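Local coordinates for MmeI (Methylophilus methylotrophus, PDB 5HR4), which is a Type IIL restriction-modification enzyme that binds DNA and probably transfers a methyl group from S-adenosyl-L-methionine to adenine N6, at residues L298-I302 with F417-I421; F410-E416 with H455-A461; A422-W427 with L450-I456. All coordinates share one frame; numbering follows the deposited sequence.

In the fold
The contacts follow one run of the methyltransferase domain, strand 409-413, helix 416-440 and strand 455-458, a beta-alpha-beta crossover ending in the outermost strand of a mixed sheet. Contact 1 sets the helix start against the earlier helix 292-301 and closes before contact 3 opens. Contact 2 pairs the two parallel strands; contact 3 packs the next helical turns, 422-427, on the connection to strand 455-458, sharing His455 and Ile456 with contact 2. Segments of contacts 1 and 2 alternate; contact 3 starts between the halves of contact 2. Centres lie 12 to 15 Å apart. Contacts 1 and 2 meet where Pro418 packs on Glu413 and both touch sinefungin, so its pocket, presumably that of S-adenosyl-L-methionine, draws on both.

Contact 1: L298-I302 with F417-I421; sequences LFQSI and FPAQI. With SFG (sinefungin), chain H.
Leu298, Ile302 and Phe417 meet through apolar side chains, with the Phe417 ring as the hub. Leu298 CG lies at its edge, near the ring plane, 4.0 Å from Phe417 CE2, and the two side chains cross at about a right angle. Ile302 CD1 approaches the ring obliquely, 3.5 Å from Phe417 CD2. Ile421 CD1, one helical turn on, sits over one face of Phe417, toward its rim, and also reaches Phe299 CB (3.9 Å) and Leu298 CD2. No hydrogen bond crosses between the segments.

The interface joins the last turn of helix 292-301 to the first turns of helix 416-440, which follows the strand carrying Glu413 in the methyltransferase domain. Helix 163-178 covers Leu298 and Ile302, and His173 meets the Phe417 ring.

A CH-pi contact forms the second group. Pro418 CB stands over one face of the Phe299 ring, 4.0 Å from its centroid and 26° off the normal, while Pro418 CG approaches Phe299 CE1 at 3.5 Å. With CG anti to the backbone N (chi1 162°), Phe299 lays its ring along the proline, with Phe299 CZ at its far end 3.1 Å from SFG O3' of sinefungin.

Contact 2: F410-E416 with H455-A461; sequences FGIEIEE and HILNANA. With SFG (sinefungin), chain H.
Asn458 ND2 donates to Glu413 O at 2.8 Å, in the carbonyl plane on a lone pair, and makes a weak bond to Ile414 O. Glu413 O also accepts a more bent bond from Ala459 N, above the carbonyl plane. The Glu413 carboxylate takes both ribose hydroxyls of sinefungin, O3' on OE1 (3.0 Å) and O2' on OE2 (2.7 Å). Ala461 N donates to SFG N1 at 3.1 Å, and SFG N6 donates weakly to Asn460 OD1, which also accepts from Leu462 N. Ile414 CG2 packs on the base and ribose.

Behind these groups the parallel strands 410-413 and 455-458 run at 14° to each other. Gly411 N bonds to His455 O, Leu457 N to Gly411 O (2.7 Å), and Glu413 N to Leu457 O. At the far end, the Phe410 and His455 rings are nearly parallel (16°) but slid apart, centroids 4.5 Å apart. Glu413 CG is anti to the backbone N (chi1 164°) and the chain bends at chi2, carrying the carboxylate away from strand 455-458 to the ribose; Glu415 N holds OE2 from above the carboxylate plane. An acidic residue at the end of strand 410-413, the second strand of the fold, gripping the ribose diol is characteristic of Rossmann-like methyltransferases. Its bonds are consistent with recognition of both hydroxyls, while Ala461 N, with weaker help from Asn460 OD1, probably recognises the adenine N1-N6 edge.

Contact 3: A422-W427 with L450-I456; sequences AQVALW and LKSTPHI
Trp427 holds CG anti to its own carbonyl carbon (chi1 -80°), which swings the indole off helix 416-440 onto the 450-454 connection; Leu450, with the same kind of first torsion, sends its branched end back over the ring. Leu450 CD2 lies 3.7 Å from the centroid of the five-membered ring and 21° off its normal, a CH-pi contact, and Leu450 CD1 rests above the same face. On the opposite face Pro454 CD sits toward the rim, 3.9 Å from Trp427 CZ2, so aliphatic groups lie on both sides of the indole plane.

Its edge is engaged too. Trp427 NE1 donates to Ser452 O at 2.7 Å with an N-H...O angle of 153°; the oxygen lies in the ring plane, and the donor approaches almost in line with the carbonyl bond. This satisfies the buried indole nitrogen and fixes the ring's rotation. Thr453 CG2 lies in the same plane, 3.8 Å from Trp427 CZ2.

Pro454 continues the packing along the helix: Leu426 CD1 slides past it to within 3.6 Å of Pro454 CB, and the aliphatic part of Gln423 crosses its ring. Ala422 CB ends the row against Ile456 CG1 (4.1 Å). Leu261 of helix 259-262 touches both Trp427 and Leu450. The whole is the return leg of a right-handed beta-alpha-beta crossover, as in the Rossmann-like fold of DNA methyltransferases, with the helix packed on the connection entering the edge strand 455-458.

Contact 1: L298-I302 with F417-I421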
loop_
_atom_site.group_PDB
_atom_site.type_symbol
_atom_site.label_atom_id
_atom_site.label_comp_id
_atom_site.label_asym_id
_atom_site.label_seq_id
_atom_site.Cartn_x
_atom_site.Cartn_y
_atom_site.Cartn_z
ATOM N N LEU A 298 15.532 8.976 -4.544
ATOM C CA LEU A 298 15.669 9.840 -5.712
ATOM C C LEU A 298 14.364 9.915 -6.495
ATOM O O LEU A 298 13.821 11.002 -6.745
ATOM C CB LEU A 298 16.784 9.307 -6.599
ATOM C CG LEU A 298 16.906 10.042 -7.920
ATOM C CD1 LEU A 298 17.241 11.488 -7.657
ATOM C CD2 LEU A 298 17.980 9.359 -8.760
ATOM N N PHE A 299 13.861 8.746 -6.894
ATOM C CA PHE A 299 12.544 8.621 -7.506
ATOM C C PHE A 299 11.498 9.440 -6.753
ATOM O O PHE A 299 10.729 10.191 -7.356
ATOM C CB PHE A 299 12.206 7.124 -7.551
ATOM C CG PHE A 299 10.757 6.803 -7.750
ATOM C CD1 PHE A 299 9.962 7.531 -8.618
ATOM C CD2 PHE A 299 10.200 5.712 -7.090
ATOM C CE1 PHE A 299 8.619 7.216 -8.794
ATOM C CE2 PHE A 299 8.858 5.387 -7.266
ATOM C CZ PHE A 299 8.067 6.140 -8.129
ATOM N N GLN A 300 11.480 9.339 -5.422
ATOM C CA GLN A 300 10.423 9.991 -4.655
ATOM C C GLN A 300 10.615 11.501 -4.554
ATOM O O GLN A 300 9.630 12.238 -4.476
ATOM C CB GLN A 300 10.337 9.374 -3.266
ATOM C CG GLN A 300 9.637 8.022 -3.223
ATOM C CD GLN A 300 9.379 7.568 -1.791
ATOM O OE1 GLN A 300 9.164 6.381 -1.502
ATOM N NE2 GLN A 300 9.420 8.520 -0.882
ATOM N N SER A 301 11.852 11.986 -4.595
ATOM C CA SER A 301 12.146 13.375 -4.265
ATOM C C SER A 301 11.806 14.357 -5.370
ATOM O O SER A 301 11.953 15.572 -5.167
ATOM C CB SER A 301 13.627 13.532 -3.950
ATOM O OG SER A 301 14.334 13.644 -5.172
ATOM N N ILE A 302 11.417 13.884 -6.543
ATOM C CA ILE A 302 11.065 14.783 -7.624
ATOM C C ILE A 302 9.550 14.910 -7.764
ATOM O O ILE A 302 9.069 15.371 -8.794
ATOM C CB ILE A 302 11.706 14.363 -8.958
ATOM C CG1 ILE A 302 11.158 13.012 -9.439
ATOM C CG2 ILE A 302 13.228 14.333 -8.865
ATOM C CD1 ILE A 302 10.643 13.024 -10.904
ATOM N N PHE A 417 10.758 9.126 -15.382
ATOM C CA PHE A 417 11.978 9.219 -14.588
ATOM C C PHE A 417 12.254 7.911 -13.848
ATOM O O PHE A 417 13.346 7.343 -14.034
ATOM C CB PHE A 417 11.915 10.438 -13.668
ATOM C CG PHE A 417 13.191 10.689 -12.941
ATOM C CD1 PHE A 417 14.370 10.870 -13.634
ATOM C CD2 PHE A 417 13.219 10.709 -11.566
ATOM C CE1 PHE A 417 15.554 11.089 -12.955
ATOM C CE2 PHE A 417 14.392 10.923 -10.882
ATOM C CZ PHE A 417 15.558 11.112 -11.569
ATOM N N PRO A 418 11.325 7.343 -13.067
ATOM C CA PRO A 418 11.590 6.007 -12.516
ATOM C C PRO A 418 11.840 4.961 -13.591
ATOM O O PRO A 418 12.635 4.025 -13.378
ATOM C CB PRO A 418 10.324 5.699 -11.702
ATOM C CG PRO A 418 9.266 6.648 -12.235
ATOM C CD PRO A 418 10.006 7.866 -12.659
ATOM N N ALA A 419 11.190 5.086 -14.747
ATOM C CA ALA A 419 11.439 4.113 -15.809
ATOM C C ALA A 419 12.858 4.227 -16.335
ATOM O O ALA A 419 13.437 3.223 -16.761
ATOM C CB ALA A 419 10.438 4.279 -16.953
ATOM N N GLN A 420 13.445 5.430 -16.289
ATOM C CA GLN A 420 14.853 5.577 -16.654
ATOM C C GLN A 420 15.780 5.129 -15.523
ATOM O O GLN A 420 16.814 4.519 -15.787
ATOM C CB GLN A 420 15.163 7.022 -17.053
ATOM C CG GLN A 420 14.449 7.516 -18.294
ATOM C CD GLN A 420 15.234 7.306 -19.594
ATOM O OE1 GLN A 420 16.118 6.451 -19.664
ATOM N NE2 GLN A 420 14.903 8.099 -20.640
ATOM N N ILE A 421 15.435 5.409 -14.258
ATOM C CA ILE A 421 16.267 4.936 -13.146
ATOM C C ILE A 421 16.350 3.414 -13.165
ATOM O O ILE A 421 17.435 2.836 -13.088
ATOM C CB ILE A 421 15.726 5.426 -11.790
ATOM C CG1 ILE A 421 15.400 6.901 -11.789
ATOM C CG2 ILE A 421 16.754 5.141 -10.673
ATOM C CD1 ILE A 421 14.883 7.381 -10.411
HETATM N N SFG H . 8.160 -1.006 -6.471
HETATM C CA SFG H . 8.676 0.290 -6.860
HETATM C C SFG H . 9.949 0.519 -6.066
HETATM O O SFG H . 10.318 -0.360 -5.257
HETATM O OXT SFG H . 10.633 1.560 -6.213
HETATM C CB SFG H . 7.658 1.380 -6.546
HETATM C CG SFG H . 6.349 1.010 -7.227
HETATM C CD SFG H . 5.309 1.959 -6.675
HETATM N NE SFG H . 4.885 1.419 -5.398
HETATM C "C5'" SFG H . 4.119 2.123 -7.634
HETATM C "C4'" SFG H . 4.514 2.570 -9.082
HETATM O "O4'" SFG H . 3.515 2.335 -9.884
HETATM C "C3'" SFG H . 4.752 4.084 -9.229
HETATM O "O3'" SFG H . 6.064 4.263 -9.517
HETATM C "C2'" SFG H . 3.824 4.560 -10.385
HETATM O "O2'" SFG H . 4.524 5.501 -11.305
HETATM C "C1'" SFG H . 3.546 3.471 -11.027
HETATM N N9 SFG H . 2.232 3.453 -11.589
HETATM C C8 SFG H . 1.107 3.945 -11.076
HETATM N N7 SFG H . 0.106 3.663 -11.914
HETATM C C5 SFG H . 0.619 2.988 -12.942
HETATM C C6 SFG H . 0.025 2.479 -14.071
HETATM N N6 SFG H . -1.339 2.476 -14.540
HETATM N N1 SFG H . 0.741 1.832 -14.984
HETATM C C2 SFG H . 2.072 1.677 -14.787
HETATM N N3 SFG H . 2.660 2.185 -13.673
HETATM C C4 SFG H . 1.930 2.844 -12.745
#

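Contact 2: F410-E416 with H455-A461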
loop_
_atom_site.group_PDB
_atom_site.type_symbol
_atom_site.label_atom_id
_atom_site.label_comp_id
_atom_site.label_asym_id
_atom_site.label_seq_id
_atom_site.Cartn_x
_atom_site.Cartn_y
_atom_site.Cartn_z
ATOM N N PHE A 410 12.174 -7.248 -16.914
ATOM C CA PHE A 410 11.131 -6.626 -17.710
ATOM C C PHE A 410 10.240 -5.827 -16.773
ATOM O O PHE A 410 9.913 -6.305 -15.683
ATOM C CB PHE A 410 10.285 -7.692 -18.442
ATOM C CG PHE A 410 11.054 -8.522 -19.453
ATOM C CD1 PHE A 410 11.773 -9.649 -19.063
ATOM C CD2 PHE A 410 11.032 -8.190 -20.805
ATOM C CE1 PHE A 410 12.482 -10.422 -20.010
ATOM C CE2 PHE A 410 11.740 -8.946 -21.745
ATOM C CZ PHE A 410 12.465 -10.059 -21.343
ATOM N N GLY A 411 9.825 -4.630 -17.187
ATOM C CA GLY A 411 9.018 -3.798 -16.313
ATOM C C GLY A 411 8.206 -2.765 -17.066
ATOM O O GLY A 411 8.603 -2.300 -18.141
ATOM N N ILE A 412 7.069 -2.383 -16.473
ATOM C CA ILE A 412 6.203 -1.315 -16.975
ATOM C C ILE A 412 6.099 -0.218 -15.910
ATOM O O ILE A 412 5.858 -0.508 -14.732
ATOM C CB ILE A 412 4.798 -1.842 -17.328
ATOM C CG1 ILE A 412 4.849 -3.026 -18.301
ATOM C CG2 ILE A 412 3.991 -0.740 -17.928
ATOM C CD1 ILE A 412 3.544 -3.834 -18.371
ATOM N N GLU A 413 6.242 1.041 -16.329
ATOM C CA GLU A 413 6.266 2.168 -15.400
ATOM C C GLU A 413 5.751 3.426 -16.112
ATOM O O GLU A 413 6.204 3.759 -17.212
ATOM C CB GLU A 413 7.691 2.348 -14.854
ATOM C CG GLU A 413 8.013 3.677 -14.183
ATOM C CD GLU A 413 7.082 4.025 -13.003
ATOM O OE1 GLU A 413 6.717 3.111 -12.227
ATOM O OE2 GLU A 413 6.709 5.223 -12.855
ATOM N N ILE A 414 4.803 4.128 -15.492
ATOM C CA ILE A 414 4.088 5.176 -16.214
ATOM C C ILE A 414 4.842 6.502 -16.202
ATOM O O ILE A 414 4.668 7.312 -17.113
ATOM C CB ILE A 414 2.663 5.333 -15.657
ATOM C CG1 ILE A 414 1.758 6.112 -16.630
ATOM C CG2 ILE A 414 2.676 6.025 -14.303
ATOM C CD1 ILE A 414 0.269 6.028 -16.251
ATOM N N GLU A 415 5.671 6.763 -15.196
ATOM C CA GLU A 415 6.470 7.981 -15.161
ATOM C C GLU A 415 7.837 7.704 -15.770
ATOM O O GLU A 415 8.457 6.678 -15.488
ATOM C CB GLU A 415 6.630 8.493 -13.730
ATOM C CG GLU A 415 5.356 9.034 -13.087
ATOM C CD GLU A 415 4.801 10.318 -13.752
ATOM O OE1 GLU A 415 5.510 11.356 -13.798
ATOM O OE2 GLU A 415 3.638 10.290 -14.219
ATOM N N GLU A 416 8.310 8.613 -16.624
ATOM C CA GLU A 416 9.541 8.292 -17.334
ATOM C C GLU A 416 10.741 8.273 -16.400
ATOM O O GLU A 416 11.673 7.482 -16.602
ATOM C CB GLU A 416 9.788 9.264 -18.491
ATOM C CG GLU A 416 11.231 9.244 -18.982
ATOM C CD GLU A 416 11.383 9.633 -20.426
ATOM O OE1 GLU A 416 10.448 10.255 -20.976
ATOM O OE2 GLU A 416 12.440 9.313 -21.017
ATOM N N HIS A 455 14.468 -4.434 -20.162
ATOM C CA HIS A 455 13.288 -4.207 -20.983
ATOM C C HIS A 455 12.234 -3.511 -20.129
ATOM O O HIS A 455 11.180 -4.085 -19.820
ATOM C CB HIS A 455 12.787 -5.522 -21.569
ATOM C CG HIS A 455 13.817 -6.242 -22.389
ATOM N ND1 HIS A 455 14.479 -7.366 -21.937
ATOM C CD2 HIS A 455 14.307 -5.992 -23.630
ATOM C CE1 HIS A 455 15.327 -7.781 -22.864
ATOM N NE2 HIS A 455 15.244 -6.963 -23.901
ATOM N N ILE A 456 12.543 -2.278 -19.734
ATOM C CA ILE A 456 11.611 -1.406 -19.027
ATOM C C ILE A 456 10.860 -0.565 -20.052
ATOM O O ILE A 456 11.468 0.176 -20.835
ATOM C CB ILE A 456 12.348 -0.499 -18.034
ATOM C CG1 ILE A 456 13.284 -1.334 -17.153
ATOM C CG2 ILE A 456 11.352 0.296 -17.193
ATOM C CD1 ILE A 456 12.577 -2.397 -16.362
ATOM N N LEU A 457 9.543 -0.673 -20.047
ATOM C CA LEU A 457 8.707 0.149 -20.906
ATOM C C LEU A 457 8.059 1.282 -20.099
ATOM O O LEU A 457 7.603 1.077 -18.970
ATOM C CB LEU A 457 7.632 -0.713 -21.558
ATOM C CG LEU A 457 6.715 0.055 -22.497
ATOM C CD1 LEU A 457 7.540 0.631 -23.620
ATOM C CD2 LEU A 457 5.615 -0.864 -23.011
ATOM N N ASN A 458 8.034 2.479 -20.679
ATOM C CA ASN A 458 7.331 3.618 -20.094
ATOM C C ASN A 458 5.948 3.641 -20.726
ATOM O O ASN A 458 5.782 4.097 -21.859
ATOM C CB ASN A 458 8.085 4.922 -20.341
ATOM C CG ASN A 458 7.323 6.157 -19.840
ATOM O OD1 ASN A 458 7.555 7.274 -20.313
ATOM N ND2 ASN A 458 6.418 5.962 -18.879
ATOM N N ALA A 459 4.950 3.159 -19.993
ATOM C CA ALA A 459 3.608 3.030 -20.520
ATOM C C ALA A 459 2.671 2.843 -19.341
ATOM O O ALA A 459 3.084 2.945 -18.184
ATOM C CB ALA A 459 3.523 1.880 -21.521
ATOM N N ASN A 460 1.411 2.551 -19.631
ATOM C CA ASN A 460 0.363 2.448 -18.626
ATOM C C ASN A 460 -0.095 0.998 -18.585
ATOM O O ASN A 460 -0.903 0.570 -19.416
ATOM C CB ASN A 460 -0.796 3.397 -18.941
ATOM C CG ASN A 460 -1.881 3.356 -17.885
ATOM O OD1 ASN A 460 -2.365 2.286 -17.499
ATOM N ND2 ASN A 460 -2.246 4.514 -17.386
ATOM N N ALA A 461 0.385 0.264 -17.578
ATOM C CA ALA A 461 0.243 -1.188 -17.543
ATOM C C ALA A 461 -1.203 -1.660 -17.600
ATOM O O ALA A 461 -1.444 -2.847 -17.859
ATOM C CB ALA A 461 0.888 -1.737 -16.281
HETATM N N SFG H . 8.160 -1.006 -6.471
HETATM C CA SFG H . 8.676 0.290 -6.860
HETATM C C SFG H . 9.949 0.519 -6.066
HETATM O O SFG H . 10.318 -0.360 -5.257
HETATM O OXT SFG H . 10.633 1.560 -6.213
HETATM C CB SFG H . 7.658 1.380 -6.546
HETATM C CG SFG H . 6.349 1.010 -7.227
HETATM C CD SFG H . 5.309 1.959 -6.675
HETATM N NE SFG H . 4.885 1.419 -5.398
HETATM C "C5'" SFG H . 4.119 2.123 -7.634
HETATM C "C4'" SFG H . 4.514 2.570 -9.082
HETATM O "O4'" SFG H . 3.515 2.335 -9.884
HETATM C "C3'" SFG H . 4.752 4.084 -9.229
HETATM O "O3'" SFG H . 6.064 4.263 -9.517
HETATM C "C2'" SFG H . 3.824 4.560 -10.385
HETATM O "O2'" SFG H . 4.524 5.501 -11.305
HETATM C "C1'" SFG H . 3.546 3.471 -11.027
HETATM N N9 SFG H . 2.232 3.453 -11.589
HETATM C C8 SFG H . 1.107 3.945 -11.076
HETATM N N7 SFG H . 0.106 3.663 -11.914
HETATM C C5 SFG H . 0.619 2.988 -12.942
HETATM C C6 SFG H . 0.025 2.479 -14.071
HETATM N N6 SFG H . -1.339 2.476 -14.540
HETATM N N1 SFG H . 0.741 1.832 -14.984
HETATM C C2 SFG H . 2.072 1.677 -14.787
HETATM N N3 SFG H . 2.660 2.185 -13.673
HETATM C C4 SFG H . 1.930 2.844 -12.745
#

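Contact 3: A422-W427 with L450-I456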
loop_
_atom_site.group_PDB
_atom_site.type_symbol
_atom_site.label_atom_id
_atom_site.label_comp_id
_atom_site.label_asym_id
_atom_site.label_seq_id
_atom_site.Cartn_x
_atom_site.Cartn_y
_atom_site.Cartn_z
ATOM N N ALA A 422 15.195 2.751 -13.268
ATOM C CA ALA A 422 15.160 1.294 -13.290
ATOM C C ALA A 422 16.198 0.741 -14.249
ATOM O O ALA A 422 16.943 -0.183 -13.905
ATOM C CB ALA A 422 13.759 0.806 -13.664
ATOM N N GLN A 423 16.294 1.328 -15.441
ATOM C CA GLN A 423 17.276 0.856 -16.407
ATOM C C GLN A 423 18.688 1.037 -15.868
ATOM O O GLN A 423 19.455 0.068 -15.783
ATOM C CB GLN A 423 17.098 1.571 -17.749
ATOM C CG GLN A 423 17.829 0.887 -18.892
ATOM C CD GLN A 423 17.446 1.421 -20.259
ATOM O OE1 GLN A 423 18.157 2.245 -20.836
ATOM N NE2 GLN A 423 16.336 0.931 -20.798
ATOM N N VAL A 424 19.043 2.264 -15.456
ATOM C CA VAL A 424 20.397 2.488 -14.948
ATOM C C VAL A 424 20.610 1.731 -13.651
ATOM O O VAL A 424 21.715 1.243 -13.373
ATOM C CB VAL A 424 20.679 3.985 -14.768
ATOM C CG1 VAL A 424 21.908 4.188 -13.918
ATOM C CG2 VAL A 424 20.891 4.632 -16.118
ATOM N N ALA A 425 19.564 1.594 -12.846
ATOM C CA ALA A 425 19.697 0.830 -11.614
ATOM C C ALA A 425 20.191 -0.586 -11.896
ATOM O O ALA A 425 21.038 -1.115 -11.166
ATOM C CB ALA A 425 18.365 0.806 -10.867
ATOM N N LEU A 426 19.692 -1.207 -12.965
ATOM C CA LEU A 426 20.119 -2.560 -13.288
ATOM C C LEU A 426 21.567 -2.593 -13.755
ATOM O O LEU A 426 22.288 -3.546 -13.464
ATOM C CB LEU A 426 19.188 -3.169 -14.333
ATOM C CG LEU A 426 17.968 -3.813 -13.676
ATOM C CD1 LEU A 426 16.850 -3.994 -14.647
ATOM C CD2 LEU A 426 18.371 -5.167 -13.119
ATOM N N TRP A 427 22.031 -1.574 -14.471
ATOM C CA TRP A 427 23.423 -1.623 -14.918
ATOM C C TRP A 427 24.400 -1.366 -13.773
ATOM O O TRP A 427 25.453 -2.009 -13.700
ATOM C CB TRP A 427 23.668 -0.623 -16.032
ATOM C CG TRP A 427 23.215 -1.072 -17.383
ATOM C CD1 TRP A 427 23.511 -2.252 -18.018
ATOM C CD2 TRP A 427 22.418 -0.312 -18.295
ATOM N NE1 TRP A 427 22.923 -2.274 -19.263
ATOM C CE2 TRP A 427 22.252 -1.090 -19.456
ATOM C CE3 TRP A 427 21.820 0.961 -18.237
ATOM C CZ2 TRP A 427 21.519 -0.639 -20.544
ATOM C CZ3 TRP A 427 21.098 1.399 -19.306
ATOM C CH2 TRP A 427 20.945 0.603 -20.445
ATOM N N LEU A 450 28.119 -1.159 -22.517
ATOM C CA LEU A 450 26.821 -1.715 -22.167
ATOM C C LEU A 450 26.235 -2.428 -23.379
ATOM O O LEU A 450 25.658 -1.799 -24.266
ATOM C CB LEU A 450 25.916 -0.594 -21.666
ATOM C CG LEU A 450 26.475 0.101 -20.415
ATOM C CD1 LEU A 450 25.711 1.372 -20.061
ATOM C CD2 LEU A 450 26.485 -0.877 -19.222
ATOM N N LYS A 451 26.378 -3.748 -23.431
ATOM C CA LYS A 451 25.815 -4.522 -24.530
ATOM C C LYS A 451 24.481 -5.186 -24.197
ATOM O O LYS A 451 23.746 -5.558 -25.115
ATOM C CB LYS A 451 26.817 -5.585 -24.995
ATOM N N SER A 452 24.150 -5.346 -22.925
ATOM C CA SER A 452 22.916 -5.986 -22.499
ATOM C C SER A 452 21.978 -4.908 -21.982
ATOM O O SER A 452 22.415 -3.942 -21.342
ATOM C CB SER A 452 23.207 -7.023 -21.402
ATOM O OG SER A 452 22.349 -8.155 -21.491
ATOM N N THR A 453 20.690 -5.031 -22.292
ATOM C CA THR A 453 19.812 -3.995 -21.804
ATOM C C THR A 453 18.533 -4.580 -21.209
ATOM O O THR A 453 17.951 -5.532 -21.766
ATOM C CB THR A 453 19.464 -2.964 -22.902
ATOM O OG1 THR A 453 18.485 -3.506 -23.797
ATOM C CG2 THR A 453 20.716 -2.558 -23.699
ATOM N N PRO A 454 18.099 -4.048 -20.066
ATOM C CA PRO A 454 16.776 -4.390 -19.529
ATOM C C PRO A 454 15.678 -4.026 -20.512
ATOM O O PRO A 454 15.897 -3.376 -21.538
ATOM C CB PRO A 454 16.656 -3.548 -18.262
ATOM C CG PRO A 454 18.008 -3.032 -17.979
ATOM C CD PRO A 454 18.845 -3.108 -19.217
ATOM N N HIS A 455 14.468 -4.434 -20.162
ATOM C CA HIS A 455 13.288 -4.207 -20.983
ATOM C C HIS A 455 12.234 -3.511 -20.129
ATOM O O HIS A 455 11.180 -4.085 -19.820
ATOM C CB HIS A 455 12.787 -5.522 -21.569
ATOM C CG HIS A 455 13.817 -6.242 -22.389
ATOM N ND1 HIS A 455 14.479 -7.366 -21.937
ATOM C CD2 HIS A 455 14.307 -5.992 -23.630
ATOM C CE1 HIS A 455 15.327 -7.781 -22.864
ATOM N NE2 HIS A 455 15.244 -6.963 -23.901
ATOM N N ILE A 456 12.543 -2.278 -19.734
ATOM C CA ILE A 456 11.611 -1.406 -19.027
ATOM C C ILE A 456 10.860 -0.565 -20.052
ATOM O O ILE A 456 11.468 0.176 -20.835
ATOM C CB ILE A 456 12.348 -0.499 -18.034
ATOM C CG1 ILE A 456 13.284 -1.334 -17.153
ATOM C CG2 ILE A 456 11.352 0.296 -17.193
ATOM C CD1 ILE A 456 12.577 -2.397 -16.362
#